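Local coordinates for programmed cell death 6-interacting protein (Homo sapiens, PDB 5WA1) that acts in endosomal sorting, membrane repair and cytokinesis, here through its Bro1 domain, the part that binds CHMP4 proteins of the ESCRT-III machinery, at residues 263-268 with 313-318; 23-28 with 217-222. All blocks are in the same frame, centred on the assembly; numbering follows the deposited sequence.

Interaction 1: residues 263-268 with 313-318; sequences FPVLAA and DEYVNV
With CG of Tyr315 placed beside its own backbone N and anti to the carbonyl carbon (chi1 -58°), and chi2 near perpendicular (-82°), the phenol presents one face to Pro264. The pyrrolidine ring meets it through CG and CB: Pro264 CG stands 3.6 Å from the ring centroid, 16° off the ring normal, which makes this a CH-pi contact. Its shortest approach is displaced toward the hydroxyl end, Pro264 CG to Tyr315 CZ at 3.5 Å, while Pro264 CB touches the neighbouring Tyr315 CE2 at 3.6 Å. Proline suits this place because its compact, rigid ring holds the CH groups of CB and CG against the aromatic face, and near the start of helix 262-287 its lack of an N-H costs little.

The Bro1 domain is built largely of helices, and here the loop joining helix 291-311 to helix 319-340 folds back onto the first turns of helix 262-287. One turn on from Pro264, Ala268 offers only a methyl group, and Val316, the next residue after Tyr315, rests its CG2 4.0 Å from Ala268 CB. Val265 CG2 reaches the base of the tyrosine at Tyr315 CB, 4.1 Å away, and lies oblique to the ring. Val308 of helix 291-311 packs on both Ala268 and Val316.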
ATOM      1  N   PHE A 263      -1.156   4.689 -13.512  1.00 39.29           N
ATOM      2  CA  PHE A 263      -1.501   6.101 -13.692  1.00 42.79           C
ATOM      3  C   PHE A 263      -2.983   6.318 -14.010  1.00 40.37           C
ATOM      4  O   PHE A 263      -3.622   7.131 -13.320  1.00 37.27           O
ATOM      5  CB  PHE A 263      -0.585   6.725 -14.749  1.00 46.26           C
ATOM      6  CG  PHE A 263      -0.864   8.175 -14.997  1.00 49.86           C
ATOM      7  CD1 PHE A 263      -0.508   9.128 -14.055  1.00 43.87           C
ATOM      8  CD2 PHE A 263      -1.516   8.584 -16.145  1.00 62.48           C
ATOM      9  CE1 PHE A 263      -0.782  10.469 -14.262  1.00 58.42           C
ATOM     10  CE2 PHE A 263      -1.786   9.922 -16.367  1.00 69.47           C
ATOM     11  CZ  PHE A 263      -1.424  10.863 -15.418  1.00 67.67           C
ATOM     12  N   PRO A 264      -3.591   5.652 -15.001  1.00 46.27           N
ATOM     13  CA  PRO A 264      -5.030   5.877 -15.225  1.00 45.38           C
ATOM     14  C   PRO A 264      -5.891   5.491 -14.041  1.00 46.21           C
ATOM     15  O   PRO A 264      -6.905   6.156 -13.789  1.00 43.02           O
ATOM     16  CB  PRO A 264      -5.336   5.012 -16.456  1.00 48.79           C
ATOM     17  CG  PRO A 264      -4.250   3.985 -16.471  1.00 47.52           C
ATOM     18  CD  PRO A 264      -3.039   4.731 -16.011  1.00 47.75           C
ATOM     19  N   VAL A 265      -5.521   4.447 -13.296  1.00 36.76           N
ATOM     20  CA  VAL A 265      -6.336   4.055 -12.158  1.00 35.63           C
ATOM     21  C   VAL A 265      -6.291   5.121 -11.075  1.00 33.15           C
ATOM     22  O   VAL A 265      -7.318   5.447 -10.463  1.00 35.82           O
ATOM     23  CB  VAL A 265      -5.903   2.678 -11.625  1.00 41.07           C
ATOM     24  CG1 VAL A 265      -6.594   2.394 -10.291  1.00 37.32           C
ATOM     25  CG2 VAL A 265      -6.260   1.602 -12.630  1.00 45.59           C
ATOM     26  N   LEU A 266      -5.112   5.688 -10.819  1.00 32.24           N
ATOM     27  CA  LEU A 266      -5.006   6.755  -9.826  1.00 31.40           C
ATOM     28  C   LEU A 266      -5.815   7.980 -10.241  1.00 37.59           C
ATOM     29  O   LEU A 266      -6.502   8.590  -9.416  1.00 34.45           O
ATOM     30  CB  LEU A 266      -3.543   7.149  -9.635  1.00 33.38           C
ATOM     31  CG  LEU A 266      -2.646   6.079  -9.007  1.00 36.06           C
ATOM     32  CD1 LEU A 266      -1.194   6.595  -8.954  1.00 35.59           C
ATOM     33  CD2 LEU A 266      -3.168   5.712  -7.633  1.00 30.56           C
ATOM     34  N   ALA A 267      -5.693   8.384 -11.509  1.00 37.43           N
ATOM     35  CA  ALA A 267      -6.465   9.521 -12.013  1.00 45.64           C
ATOM     36  C   ALA A 267      -7.966   9.270 -11.880  1.00 40.10           C
ATOM     37  O   ALA A 267      -8.721  10.145 -11.428  1.00 40.51           O
ATOM     38  CB  ALA A 267      -6.085   9.797 -13.465  1.00 42.98           C
ATOM     39  N   ALA A 268      -8.418   8.072 -12.256  1.00 38.75           N
ATOM     40  CA  ALA A 268      -9.832   7.746 -12.138  1.00 43.43           C
ATOM     41  C   ALA A 268     -10.289   7.788 -10.683  1.00 51.85           C
ATOM     42  O   ALA A 268     -11.325   8.382 -10.364  1.00 38.57           O
ATOM     43  CB  ALA A 268     -10.110   6.373 -12.748  1.00 40.70           C
ATOM     44  N   ASP A 313     -12.421   4.355 -19.234  1.00 68.54           N
ATOM     45  CA  ASP A 313     -13.508   3.390 -19.354  1.00 82.56           C
ATOM     46  C   ASP A 313     -13.014   1.960 -19.200  1.00 84.33           C
ATOM     47  O   ASP A 313     -13.725   1.108 -18.654  1.00 84.42           O
ATOM     48  CB  ASP A 313     -14.202   3.569 -20.705  1.00 98.60           C
ATOM     49  CG  ASP A 313     -15.385   2.640 -20.882  1.00114.70           C
ATOM     50  OD1 ASP A 313     -15.183   1.491 -21.330  1.00122.47           O
ATOM     51  OD2 ASP A 313     -16.520   3.060 -20.572  1.00120.22           O
ATOM     52  N   GLU A 314     -11.807   1.668 -19.684  1.00 89.30           N
ATOM     53  CA  GLU A 314     -11.300   0.306 -19.603  1.00 91.69           C
ATOM     54  C   GLU A 314     -10.692  -0.030 -18.247  1.00 84.48           C
ATOM     55  O   GLU A 314     -10.282  -1.177 -18.048  1.00 86.51           O
ATOM     56  CB  GLU A 314     -10.277   0.049 -20.716  1.00 99.98           C
ATOM     57  CG  GLU A 314      -9.207   1.117 -20.877  1.00108.06           C
ATOM     58  CD  GLU A 314      -8.141   0.726 -21.894  1.00121.15           C
ATOM     59  OE1 GLU A 314      -7.526  -0.351 -21.734  1.00122.81           O
ATOM     60  OE2 GLU A 314      -7.928   1.491 -22.860  1.00125.69           O
ATOM     61  N   TYR A 315     -10.643   0.920 -17.305  1.00 76.87           N
ATOM     62  CA  TYR A 315     -10.039   0.676 -16.001  1.00 71.96           C
ATOM     63  C   TYR A 315     -11.027   0.696 -14.842  1.00 75.54           C
ATOM     64  O   TYR A 315     -10.743   0.082 -13.807  1.00 71.51           O
ATOM     65  CB  TYR A 315      -8.927   1.702 -15.722  1.00 72.09           C
ATOM     66  CG  TYR A 315      -7.819   1.703 -16.756  1.00 69.97           C
ATOM     67  CD1 TYR A 315      -6.782   0.777 -16.697  1.00 71.88           C
ATOM     68  CD2 TYR A 315      -7.814   2.625 -17.794  1.00 75.02           C
ATOM     69  CE1 TYR A 315      -5.773   0.769 -17.645  1.00 76.11           C
ATOM     70  CE2 TYR A 315      -6.809   2.628 -18.745  1.00 75.32           C
ATOM     71  CZ  TYR A 315      -5.792   1.700 -18.667  1.00 80.10           C
ATOM     72  OH  TYR A 315      -4.795   1.702 -19.615  1.00 83.79           O
ATOM     73  N   VAL A 316     -12.169   1.375 -14.981  1.00 69.06           N
ATOM     74  CA  VAL A 316     -13.185   1.433 -13.934  1.00 72.55           C
ATOM     75  C   VAL A 316     -14.569   1.325 -14.559  1.00 68.30           C
ATOM     76  O   VAL A 316     -14.771   1.623 -15.737  1.00 70.17           O
ATOM     77  CB  VAL A 316     -13.102   2.725 -13.094  1.00 69.82           C
ATOM     78  CG1 VAL A 316     -11.948   2.647 -12.104  1.00 69.87           C
ATOM     79  CG2 VAL A 316     -12.959   3.927 -14.008  1.00 58.86           C
ATOM     80  N   ASN A 317     -15.527   0.892 -13.741  1.00 70.06           N
ATOM     81  CA  ASN A 317     -16.925   0.748 -14.135  1.00 71.63           C
ATOM     82  C   ASN A 317     -17.756   1.642 -13.225  1.00 73.27           C
ATOM     83  O   ASN A 317     -17.968   1.315 -12.051  1.00 71.71           O
ATOM     84  CB  ASN A 317     -17.370  -0.713 -14.042  1.00 79.14           C
ATOM     85  CG  ASN A 317     -18.864  -0.886 -14.249  1.00 92.18           C
ATOM     86  OD1 ASN A 317     -19.509  -0.087 -14.932  1.00 94.68           O
ATOM     87  ND2 ASN A 317     -19.423  -1.938 -13.659  1.00 95.46           N
ATOM     88  N   VAL A 318     -18.233   2.763 -13.758  1.00 67.88           N
ATOM     89  CA  VAL A 318     -18.950   3.747 -12.959  1.00 59.89           C
ATOM     90  C   VAL A 318     -20.421   3.839 -13.368  1.00 66.31           C
ATOM     91  O   VAL A 318     -21.091   4.807 -13.018  1.00 69.42           O
ATOM     92  CB  VAL A 318     -18.267   5.124 -13.027  1.00 57.17           C
ATOM     93  CG1 VAL A 318     -16.855   5.076 -12.410  1.00 46.44           C
ATOM     94  CG2 VAL A 318     -18.216   5.620 -14.467  1.00 54.53           C
TER

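Interaction 2: residues 23-28 with 217-222; sequences ATFISV and QEVFFL
Glu218 OE1 forms a salt bridge with Lys269 NZ and also comes obliquely within 3.2 Å of Phe25 CE2. The same lysine ammonium donates to Thr24 O and makes a cation-pi contact with Phe25, so one positive charge joins the carboxylate, the ring and the N-terminal backbone. Such pairing probably steadies the anionic form of this buried glutamate. Its side chain runs out fully extended, CG anti to the backbone N (chi1 180°), and meets the phenylalanine coming from the opposite direction; carboxylate and ring planes are 25° apart, and Glu218 CD sits 3.5 Å from Phe25 CZ. Phenylalanine fits here because it gives both apolar surface and a pi cloud for the lysine. Two aliphatic groups join the carboxylate at the far end of the ring: Leu222 CD1, one turn along from Glu218, lies at the ring edge, 4.2 Å from Phe25 CZ, and Val219 CG2 touches more loosely and obliquely. From Phe25 on, the N-terminal segment runs extended along the helical body of the Bro1 domain, with Phe25 directed at helix 202-226, Lys269 supplied by helix 262-287, and Ser27 and Val28 packed on helix 137-157.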
ATOM      1  N   ALA A  23     -13.451  -3.196  -7.191  1.00120.65           N
ATOM      2  CA  ALA A  23     -12.363  -4.182  -7.231  1.00115.74           C
ATOM      3  C   ALA A  23     -11.238  -3.761  -8.178  1.00111.21           C
ATOM      4  O   ALA A  23     -10.651  -4.589  -8.880  1.00108.67           O
ATOM      5  CB  ALA A  23     -12.894  -5.574  -7.596  1.00115.11           C
ATOM      6  N   THR A  24     -10.919  -2.463  -8.182  1.00101.91           N
ATOM      7  CA  THR A  24      -9.878  -1.911  -9.045  1.00 76.53           C
ATOM      8  C   THR A  24      -8.702  -1.382  -8.235  1.00 61.71           C
ATOM      9  O   THR A  24      -8.289  -0.231  -8.402  1.00 57.80           O
ATOM     10  CB  THR A  24     -10.446  -0.793  -9.917  1.00 72.68           C
ATOM     11  OG1 THR A  24     -11.036   0.208  -9.079  1.00 75.90           O
ATOM     12  CG2 THR A  24     -11.501  -1.331 -10.867  1.00 78.19           C
ATOM     13  N   PHE A  25      -8.144  -2.221  -7.368  1.00 47.83           N
ATOM     14  CA  PHE A  25      -7.084  -1.827  -6.453  1.00 44.65           C
ATOM     15  C   PHE A  25      -5.714  -2.190  -7.014  1.00 42.66           C
ATOM     16  O   PHE A  25      -5.551  -3.189  -7.715  1.00 44.05           O
ATOM     17  CB  PHE A  25      -7.284  -2.492  -5.086  1.00 46.75           C
ATOM     18  CG  PHE A  25      -8.363  -1.844  -4.262  1.00 50.93           C
ATOM     19  CD1 PHE A  25      -9.682  -2.244  -4.385  1.00 56.31           C
ATOM     20  CD2 PHE A  25      -8.056  -0.816  -3.382  1.00 49.15           C
ATOM     21  CE1 PHE A  25     -10.679  -1.636  -3.636  1.00 57.93           C
ATOM     22  CE2 PHE A  25      -9.046  -0.203  -2.631  1.00 54.82           C
ATOM     23  CZ  PHE A  25     -10.360  -0.614  -2.759  1.00 50.40           C
ATOM     24  N   ILE A  26      -4.742  -1.348  -6.720  1.00 36.96           N
ATOM     25  CA  ILE A  26      -3.379  -1.530  -7.196  1.00 41.18           C
ATOM     26  C   ILE A  26      -2.626  -2.382  -6.186  1.00 47.68           C
ATOM     27  O   ILE A  26      -2.722  -2.150  -4.974  1.00 38.38           O
ATOM     28  CB  ILE A  26      -2.688  -0.174  -7.393  1.00 34.18           C
ATOM     29  CG1 ILE A  26      -3.413   0.640  -8.472  1.00 36.91           C
ATOM     30  CG2 ILE A  26      -1.200  -0.366  -7.752  1.00 39.51           C
ATOM     31  CD1 ILE A  26      -3.063   2.120  -8.430  1.00 40.02           C
ATOM     32  N   SER A  27      -1.898  -3.382  -6.679  1.00 40.90           N
ATOM     33  CA  SER A  27      -0.968  -4.153  -5.873  1.00 41.06           C
ATOM     34  C   SER A  27       0.357  -4.242  -6.620  1.00 47.16           C
ATOM     35  O   SER A  27       0.460  -3.899  -7.801  1.00 43.22           O
ATOM     36  CB  SER A  27      -1.510  -5.551  -5.555  1.00 41.47           C
ATOM     37  OG  SER A  27      -1.743  -6.282  -6.739  1.00 46.04           O
ATOM     38  N   VAL A  28       1.384  -4.704  -5.916  1.00 49.39           N
ATOM     39  CA  VAL A  28       2.759  -4.666  -6.400  1.00 44.19           C
ATOM     40  C   VAL A  28       3.266  -6.097  -6.528  1.00 45.82           C
ATOM     41  O   VAL A  28       3.057  -6.916  -5.626  1.00 41.08           O
ATOM     42  CB  VAL A  28       3.654  -3.847  -5.452  1.00 44.17           C
ATOM     43  CG1 VAL A  28       5.082  -3.777  -5.974  1.00 44.80           C
ATOM     44  CG2 VAL A  28       3.074  -2.444  -5.266  1.00 39.90           C
ATOM     45  N   GLN A 217      -7.184   4.614   2.954  1.00 37.29           N
ATOM     46  CA  GLN A 217      -8.245   5.601   3.181  1.00 42.48           C
ATOM     47  C   GLN A 217      -9.513   5.232   2.415  1.00 39.14           C
ATOM     48  O   GLN A 217     -10.629   5.388   2.931  1.00 38.88           O
ATOM     49  CB  GLN A 217      -7.758   6.999   2.789  1.00 39.93           C
ATOM     50  CG  GLN A 217      -8.803   8.128   2.933  1.00 36.59           C
ATOM     51  CD  GLN A 217      -9.086   8.511   4.389  1.00 37.97           C
ATOM     52  OE1 GLN A 217      -8.312   8.192   5.289  1.00 39.85           O
ATOM     53  NE2 GLN A 217     -10.206   9.208   4.619  1.00 35.06           N
ATOM     54  N   GLU A 218      -9.365   4.715   1.196  1.00 38.85           N
ATOM     55  CA  GLU A 218     -10.537   4.285   0.441  1.00 39.37           C
ATOM     56  C   GLU A 218     -11.282   3.166   1.154  1.00 43.08           C
ATOM     57  O   GLU A 218     -12.519   3.114   1.125  1.00 40.11           O
ATOM     58  CB  GLU A 218     -10.123   3.832  -0.959  1.00 38.70           C
ATOM     59  CG  GLU A 218     -11.301   3.363  -1.815  1.00 43.94           C
ATOM     60  CD  GLU A 218     -10.858   2.856  -3.179  1.00 47.62           C
ATOM     61  OE1 GLU A 218      -9.645   2.877  -3.450  1.00 48.59           O
ATOM     62  OE2 GLU A 218     -11.720   2.437  -3.978  1.00 56.94           O
ATOM     63  N   VAL A 219     -10.546   2.241   1.780  1.00 38.05           N
ATOM     64  CA  VAL A 219     -11.187   1.161   2.516  1.00 33.16           C
ATOM     65  C   VAL A 219     -11.998   1.720   3.677  1.00 35.56           C
ATOM     66  O   VAL A 219     -13.091   1.230   3.979  1.00 40.89           O
ATOM     67  CB  VAL A 219     -10.134   0.137   3.000  1.00 40.18           C
ATOM     68  CG1 VAL A 219     -10.765  -0.845   3.975  1.00 43.75           C
ATOM     69  CG2 VAL A 219      -9.542  -0.614   1.819  1.00 40.84           C
ATOM     70  N   PHE A 220     -11.478   2.746   4.357  1.00 40.24           N
ATOM     71  CA  PHE A 220     -12.258   3.358   5.429  1.00 39.87           C
ATOM     72  C   PHE A 220     -13.513   4.034   4.892  1.00 41.50           C
ATOM     73  O   PHE A 220     -14.548   4.039   5.568  1.00 45.39           O
ATOM     74  CB  PHE A 220     -11.407   4.359   6.205  1.00 47.17           C
ATOM     75  CG  PHE A 220     -10.610   3.727   7.307  1.00 54.58           C
ATOM     76  CD1 PHE A 220     -11.154   3.574   8.568  1.00 51.53           C
ATOM     77  CD2 PHE A 220      -9.330   3.260   7.071  1.00 51.68           C
ATOM     78  CE1 PHE A 220     -10.434   2.979   9.585  1.00 50.50           C
ATOM     79  CE2 PHE A 220      -8.594   2.663   8.086  1.00 52.68           C
ATOM     80  CZ  PHE A 220      -9.151   2.522   9.348  1.00 51.60           C
ATOM     81  N   PHE A 221     -13.442   4.596   3.684  1.00 41.38           N
ATOM     82  CA  PHE A 221     -14.641   5.142   3.056  1.00 42.82           C
ATOM     83  C   PHE A 221     -15.650   4.033   2.777  1.00 45.78           C
ATOM     84  O   PHE A 221     -16.848   4.186   3.045  1.00 42.68           O
ATOM     85  CB  PHE A 221     -14.251   5.895   1.775  1.00 41.08           C
ATOM     86  CG  PHE A 221     -15.373   6.049   0.788  1.00 42.09           C
ATOM     87  CD1 PHE A 221     -16.294   7.078   0.920  1.00 39.82           C
ATOM     88  CD2 PHE A 221     -15.512   5.161  -0.267  1.00 36.54           C
ATOM     89  CE1 PHE A 221     -17.341   7.211   0.011  1.00 40.16           C
ATOM     90  CE2 PHE A 221     -16.551   5.283  -1.171  1.00 48.81           C
ATOM     91  CZ  PHE A 221     -17.472   6.312  -1.029  1.00 43.42           C
ATOM     92  N   LEU A 222     -15.179   2.894   2.258  1.00 42.47           N
ATOM     93  CA  LEU A 222     -16.078   1.770   2.002  1.00 48.21           C
ATOM     94  C   LEU A 222     -16.670   1.231   3.298  1.00 56.29           C
ATOM     95  O   LEU A 222     -17.849   0.849   3.348  1.00 56.95           O
ATOM     96  CB  LEU A 222     -15.334   0.667   1.246  1.00 48.12           C
ATOM     97  CG  LEU A 222     -14.904   1.049  -0.176  1.00 53.18           C
ATOM     98  CD1 LEU A 222     -14.039  -0.043  -0.775  1.00 46.69           C
ATOM     99  CD2 LEU A 222     -16.124   1.300  -1.050  1.00 50.51           C
TER

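In the fold
Both contacts set an irregular segment against a helix, and helix 262-287 takes part in each: it supplies one side of interaction 1 and, through Lys269, the ammonium group of interaction 2. Their centres are 13 Å apart and they touch, chiefly where Thr24 meets Tyr315 and Val265 and where Ile26 packs on Leu266. Interaction 1 lies farther from the chain centre, about 18 Å against 9 Å between centres, yet more of its touching residues are buried, and its chemistry is apolar throughout. Interaction 2, only partly buried, combines an aromatic ring with a charged pair. Interaction 1 and segment 217-222 fall within the CHMP4-interacting region; there Phe220 stacks edge-to-face on an aromatic side chain of the bound peptide.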